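Local coordinates for fuculose-1-phosphate aldolase (Glaciozyma antarctica, PDB 4XXF), which is a zinc-binding member of the class II aldolase/adducin family, of AraD-like fold, modelled as an assembly of four chains, at residues F33-F38 with E249-E254; K131-T136 with Q205-A210. All blocks are in the same frame, centred on the assembly; numbering follows the deposited sequence. Where two conformers were deposited one is given.

How the contacts relate
From the N terminus, helix 15-36 ends in the first segment of contact 1, and the chain then runs through the mixed central sheet and its helices before helix 234-256 returns to complete that contact, 211 residues on. Contact 2 opens and closes within this span: the loop after helix 121-127 meets helix 190-213 after 69 residues, so the smaller loop lies wholly inside the larger and the two do not cross. Contact 1 joins the first and last long helices at the surface; contact 2 ties the loop before strand 147-150 to helix 190-213. Their centres are 26 Å apart, their nearest atoms about 7 Å, and both touch the second subunit.

Contact 1: F33-F38 with E249-E254; sequences FANEGF and EHLQGE
Asn35 faces Leu251 and Gln252 where the first long helix of this AraD-like aldolase fold, 15-36, ends beside the C-terminal helix 234-256. The helices stand well apart here: the closest CA pair, Asn35 and Leu251, is 9.9 Å apart, and only 76 Å² is buried.

Direct packing is slight. The amide oxygen OD1 of Asn35 lies 4.4 Å from CD1 of Leu251, a loose approach by one methyl branch; Leu251 also packs on Arg67 of the second subunit. CG of Asn35 is anti to its N (chi1 -166°), which carries the amide out across the gap.

Backbone bonds set the end of helix 15-36. Gly37, with phi 75°, closes a Schellman motif: Phe38 N bonds to Phe33 O at 2.9 Å and Gly37 N to Ala34 O at 3.0 Å. Past this turn the ring of Phe38 has CB of Glu36 over one face and lays its own CD2 on a face of Phe33.

Polar contact across the gap passes through water. Gln252 OE1 is hydrogen-bonded to Arg31, which helps fix the amide's rotation, while one water donates to Asn35 OD1 at 2.9 Å and accepts from Gln252 NE2 at 3.0 Å.

Contact 2: K131-T136 with Q205-A210; sequences KPLAIT and QVQLLA
Gln207 reaches out from its helix and sets its amide against the backbone of Leu133 and Ala134. CG is anti to the backbone N (chi1 180°) and the chain stays extended beyond it, which spans the 7.4 Å between the CA atoms of Ala134 and Gln207. At its end OE1 accepts the N-H of Ala134 at 3.0 Å. The bond is nearly straight at hydrogen, 170°, although the donor is tilted 21° from the carbonyl plane. The methyl of Ala134 points toward the helix and lies near both ends of the amide, with CB 3.6 Å from OE1 and slightly farther from NE2. Leu133 runs obliquely to the glutamine chain; its CD1 comes within 4.1 Å of OE1, while Leu200 and Gln203 of the same helix also meet this side chain.

Here a stretch without regular secondary structure, between helix 121-127 and strand 147-150 of the AraD-like fold, is held against helix 190-213. Phe126 of helix 121-127 packs on Gln207 as well, and the second subunit lies close by: Thr136 O takes a hydrogen bond from its Asn180, and its Ala125 packs on Val206.

Two waters extend the grip of the amide along the loop. One donates to both Ala134 O and Gln207 OE1, the latter at 2.7 Å, giving that oxygen two hydrogen bonds. With the N-H bond, this makes Ala134 linked to the glutamine through both its backbone polar atoms. The other water donates to Pro132 O and accepts from Gln207 NE2 at 3.1 Å. Asp211, one turn on, takes a further hydrogen bond from NE2 through OD2.

Contact 1: F33-F38 with E249-E254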
loop_
_atom_site.group_PDB
_atom_site.type_symbol
_atom_site.label_atom_id
_atom_site.label_comp_id
_atom_site.label_asym_id
_atom_site.label_seq_id
_atom_site.Cartn_x
_atom_site.Cartn_y
_atom_site.Cartn_z
ATOM N N PHE A 33 10.866 -10.794 4.173
ATOM C CA PHE A 33 11.105 -9.403 4.583
ATOM C C PHE A 33 11.004 -8.453 3.392
ATOM O O PHE A 33 10.370 -7.404 3.499
ATOM C CB PHE A 33 12.465 -9.265 5.279
ATOM C CG PHE A 33 12.424 -9.552 6.762
ATOM C CD1 PHE A 33 11.773 -10.678 7.254
ATOM C CD2 PHE A 33 13.034 -8.698 7.665
ATOM C CE1 PHE A 33 11.735 -10.956 8.634
ATOM C CE2 PHE A 33 12.998 -8.955 9.031
ATOM C CZ PHE A 33 12.357 -10.097 9.523
ATOM N N ALA A 34 11.557 -8.831 2.248
ATOM C CA ALA A 34 11.416 -7.992 1.056
ATOM C C ALA A 34 9.969 -7.932 0.600
ATOM O O ALA A 34 9.479 -6.858 0.228
ATOM C CB ALA A 34 12.287 -8.491 -0.065
ATOM N N ASN A 35 9.264 -9.059 0.624
ATOM C CA ASN A 35 7.888 -9.092 0.141
ATOM C C ASN A 35 6.943 -8.272 1.019
ATOM O O ASN A 35 5.968 -7.704 0.524
ATOM C CB ASN A 35 7.413 -10.545 0.044
ATOM C CG ASN A 35 6.150 -10.686 -0.747
ATOM O OD1 ASN A 35 6.134 -10.432 -1.960
ATOM N ND2 ASN A 35 5.091 -11.124 -0.086
ATOM N N GLU A 36 7.242 -8.220 2.317
ATOM C CA GLU A 36 6.481 -7.407 3.270
ATOM C C GLU A 36 6.898 -5.937 3.248
ATOM O O GLU A 36 6.245 -5.093 3.874
ATOM C CB GLU A 36 6.650 -7.955 4.693
ATOM C CG GLU A 36 6.103 -9.367 4.892
ATOM C CD GLU A 36 4.598 -9.460 4.768
ATOM O OE1 GLU A 36 3.885 -8.507 5.162
ATOM O OE2 GLU A 36 4.103 -10.498 4.283
ATOM N N GLY A 37 7.990 -5.628 2.558
ATOM C CA GLY A 37 8.510 -4.269 2.535
ATOM C C GLY A 37 9.218 -3.845 3.808
ATOM O O GLY A 37 9.300 -2.646 4.092
ATOM N N PHE A 38 9.757 -4.805 4.558
ATOM C CA PHE A 38 10.407 -4.525 5.834
ATOM C C PHE A 38 11.813 -3.978 5.669
ATOM O O PHE A 38 12.422 -3.532 6.643
ATOM C CB PHE A 38 10.511 -5.788 6.698
ATOM C CG PHE A 38 9.196 -6.323 7.201
ATOM C CD1 PHE A 38 8.027 -5.570 7.191
ATOM C CD2 PHE A 38 9.152 -7.607 7.714
ATOM C CE1 PHE A 38 6.831 -6.116 7.678
ATOM C CE2 PHE A 38 7.975 -8.150 8.191
ATOM C CZ PHE A 38 6.819 -7.408 8.174
ATOM N N GLU A 249 7.428 -19.392 -0.850
ATOM C CA GLU A 249 7.916 -20.508 -1.653
ATOM C C GLU A 249 7.128 -20.619 -2.952
ATOM O O GLU A 249 7.711 -20.811 -4.028
ATOM C CB GLU A 249 7.837 -21.806 -0.854
ATOM C CG GLU A 249 8.426 -23.021 -1.568
ATOM C CD GLU A 249 8.475 -24.241 -0.666
ATOM O OE1 GLU A 249 7.841 -25.257 -1.012
ATOM O OE2 GLU A 249 9.155 -24.187 0.389
ATOM N N HIS A 250 5.807 -20.472 -2.858
ATOM C CA HIS A 250 4.954 -20.497 -4.044
ATOM C C HIS A 250 5.324 -19.372 -5.012
ATOM O O HIS A 250 5.434 -19.597 -6.215
ATOM C CB HIS A 250 3.490 -20.391 -3.626
ATOM C CG HIS A 250 2.537 -20.310 -4.773
ATOM N ND1 HIS A 250 2.258 -21.382 -5.593
ATOM C CD2 HIS A 250 1.790 -19.278 -5.233
ATOM C CE1 HIS A 250 1.378 -21.014 -6.508
ATOM N NE2 HIS A 250 1.082 -19.741 -6.316
ATOM N N LEU A 251 5.548 -18.168 -4.497
ATOM C CA LEU A 251 5.790 -17.010 -5.360
ATOM C C LEU A 251 7.182 -16.981 -5.975
ATOM O O LEU A 251 7.351 -16.633 -7.139
ATOM C CB LEU A 251 5.572 -15.707 -4.585
ATOM C CG LEU A 251 4.158 -15.453 -4.069
ATOM C CD1 LEU A 251 4.141 -14.182 -3.226
ATOM C CD2 LEU A 251 3.148 -15.373 -5.203
ATOM N N GLN A 252 8.189 -17.306 -5.169
ATOM C CA GLN A 252 9.571 -17.015 -5.553
ATOM C C GLN A 252 10.550 -18.151 -5.299
ATOM O O GLN A 252 11.753 -17.989 -5.529
ATOM C CB GLN A 252 10.058 -15.745 -4.837
ATOM C CG GLN A 252 9.404 -14.493 -5.415
ATOM C CD GLN A 252 9.679 -13.229 -4.617
ATOM O OE1 GLN A 252 10.680 -13.130 -3.896
ATOM N NE2 GLN A 252 8.790 -12.248 -4.742
ATOM N N GLY A 253 10.051 -19.298 -4.843
ATOM C CA GLY A 253 10.920 -20.425 -4.535
ATOM C C GLY A 253 11.850 -20.837 -5.661
ATOM O O GLY A 253 13.023 -21.117 -5.423
ATOM N N GLU A 254 11.349 -20.871 -6.890
ATOM C CA GLU A 254 12.192 -21.263 -8.013
ATOM C C GLU A 254 13.393 -20.330 -8.151
ATOM O O GLU A 254 14.488 -20.771 -8.503
ATOM C CB GLU A 254 11.393 -21.287 -9.316
ATOM C CG GLU A 254 10.298 -22.334 -9.354
ATOM C CD GLU A 254 9.640 -22.438 -10.714
ATOM O OE1 GLU A 254 10.165 -21.840 -11.678
ATOM O OE2 GLU A 254 8.598 -23.119 -10.820
HETATM O O HOH W 1 8.707 -9.758 -3.080
#

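Contact 2: K131-T136 with Q205-A210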
loop_
_atom_site.group_PDB
_atom_site.type_symbol
_atom_site.label_atom_id
_atom_site.label_comp_id
_atom_site.label_asym_id
_atom_site.label_seq_id
_atom_site.Cartn_x
_atom_site.Cartn_y
_atom_site.Cartn_z
ATOM N N LYS A 131 8.484 4.557 23.770
ATOM C CA LYS A 131 7.395 4.001 24.566
ATOM C C LYS A 131 7.406 2.480 24.494
ATOM O O LYS A 131 7.761 1.913 23.463
ATOM C CB LYS A 131 6.045 4.495 24.044
ATOM C CG LYS A 131 5.795 5.973 24.174
ATOM C CD LYS A 131 4.427 6.289 23.588
ATOM C CE LYS A 131 4.054 7.736 23.817
ATOM N NZ LYS A 131 2.670 8.002 23.338
ATOM N N PRO A 132 6.982 1.812 25.579
ATOM C CA PRO A 132 6.803 0.362 25.472
ATOM C C PRO A 132 5.626 0.014 24.571
ATOM O O PRO A 132 4.705 0.815 24.394
ATOM C CB PRO A 132 6.531 -0.063 26.916
ATOM C CG PRO A 132 5.923 1.134 27.543
ATOM C CD PRO A 132 6.613 2.319 26.911
ATOM N N LEU A 133 5.660 -1.180 24.004
ATOM C CA LEU A 133 4.551 -1.654 23.193
ATOM C C LEU A 133 3.321 -1.834 24.082
ATOM O O LEU A 133 3.382 -2.542 25.093
ATOM C CB LEU A 133 4.910 -2.968 22.521
ATOM C CG LEU A 133 3.923 -3.445 21.464
ATOM C CD1 LEU A 133 4.129 -2.665 20.167
ATOM C CD2 LEU A 133 4.050 -4.956 21.247
ATOM N N ALA A 134 2.211 -1.197 23.726
ATOM C CA ALA A 134 0.973 -1.382 24.483
ATOM C C ALA A 134 0.309 -2.705 24.102
ATOM O O ALA A 134 0.260 -3.071 22.930
ATOM C CB ALA A 134 0.020 -0.213 24.249
ATOM N N ILE A 135 -0.201 -3.427 25.090
ATOM C CA ILE A 135 -0.833 -4.712 24.830
ATOM C C ILE A 135 -2.343 -4.478 24.701
ATOM O O ILE A 135 -3.097 -4.545 25.679
ATOM C CB ILE A 135 -0.485 -5.747 25.925
ATOM C CG1 ILE A 135 1.041 -5.836 26.109
ATOM C CG2 ILE A 135 -1.074 -7.112 25.575
ATOM C CD1 ILE A 135 1.834 -6.180 24.845
ATOM N N THR A 136 -2.756 -4.173 23.472
ATOM C CA THR A 136 -4.109 -3.694 23.181
ATOM C C THR A 136 -4.874 -4.568 22.177
ATOM O O THR A 136 -6.020 -4.269 21.851
ATOM C CB THR A 136 -4.069 -2.284 22.608
ATOM O OG1 THR A 136 -3.266 -2.312 21.427
ATOM C CG2 THR A 136 -3.455 -1.307 23.609
ATOM N N GLN A 205 2.454 -0.807 13.828
ATOM C CA GLN A 205 1.563 -0.153 12.883
ATOM C C GLN A 205 0.209 0.144 13.512
ATOM O O GLN A 205 -0.330 1.249 13.377
ATOM C CB GLN A 205 1.390 -1.027 11.644
ATOM C CG GLN A 205 0.541 -0.385 10.545
ATOM C CD GLN A 205 0.277 -1.336 9.406
ATOM O OE1 GLN A 205 0.658 -2.512 9.458
ATOM N NE2 GLN A 205 -0.361 -0.833 8.352
ATOM N N VAL A 206 -0.333 -0.854 14.201
ATOM C CA VAL A 206 -1.619 -0.740 14.872
ATOM C C VAL A 206 -1.581 0.346 15.952
ATOM O O VAL A 206 -2.498 1.167 16.045
ATOM C CB VAL A 206 -2.030 -2.102 15.478
ATOM C CG1 VAL A 206 -3.130 -1.934 16.499
ATOM C CG2 VAL A 206 -2.450 -3.066 14.362
ATOM N N GLN A 207 -0.526 0.376 16.755
ATOM C CA GLN A 207 -0.447 1.379 17.809
ATOM C C GLN A 207 -0.335 2.791 17.226
ATOM O O GLN A 207 -0.955 3.714 17.751
ATOM C CB GLN A 207 0.726 1.114 18.763
ATOM C CG GLN A 207 0.803 2.186 19.873
ATOM C CD GLN A 207 1.469 1.736 21.154
ATOM O OE1 GLN A 207 1.895 0.582 21.303
ATOM N NE2 GLN A 207 1.574 2.665 22.090
ATOM N N LEU A 208 0.444 2.963 16.157
ATOM C CA LEU A 208 0.557 4.283 15.518
ATOM C C LEU A 208 -0.808 4.751 14.990
ATOM O O LEU A 208 -1.176 5.917 15.134
ATOM C CB LEU A 208 1.595 4.257 14.388
ATOM C CG LEU A 208 3.039 4.076 14.860
ATOM C CD1 LEU A 208 3.933 3.625 13.713
ATOM C CD2 LEU A 208 3.569 5.356 15.507
ATOM N N LEU A 209 -1.564 3.835 14.390
ATOM C CA LEU A 209 -2.917 4.141 13.892
ATOM C C LEU A 209 -3.863 4.535 15.020
ATOM O O LEU A 209 -4.549 5.552 14.965
ATOM C CB LEU A 209 -3.507 2.939 13.158
ATOM C CG LEU A 209 -2.976 2.662 11.750
ATOM C CD1 LEU A 209 -3.296 1.233 11.334
ATOM C CD2 LEU A 209 -3.580 3.657 10.754
ATOM N N ALA A 210 -3.900 3.712 16.059
ATOM C CA ALA A 210 -4.848 3.904 17.141
ATOM C C ALA A 210 -4.494 5.122 17.994
ATOM O O ALA A 210 -5.379 5.902 18.355
ATOM C CB ALA A 210 -4.925 2.640 18.003
HETATM O O HOH W 2 2.691 2.492 24.970
HETATM O O HOH W 3 0.330 -1.530 20.852
#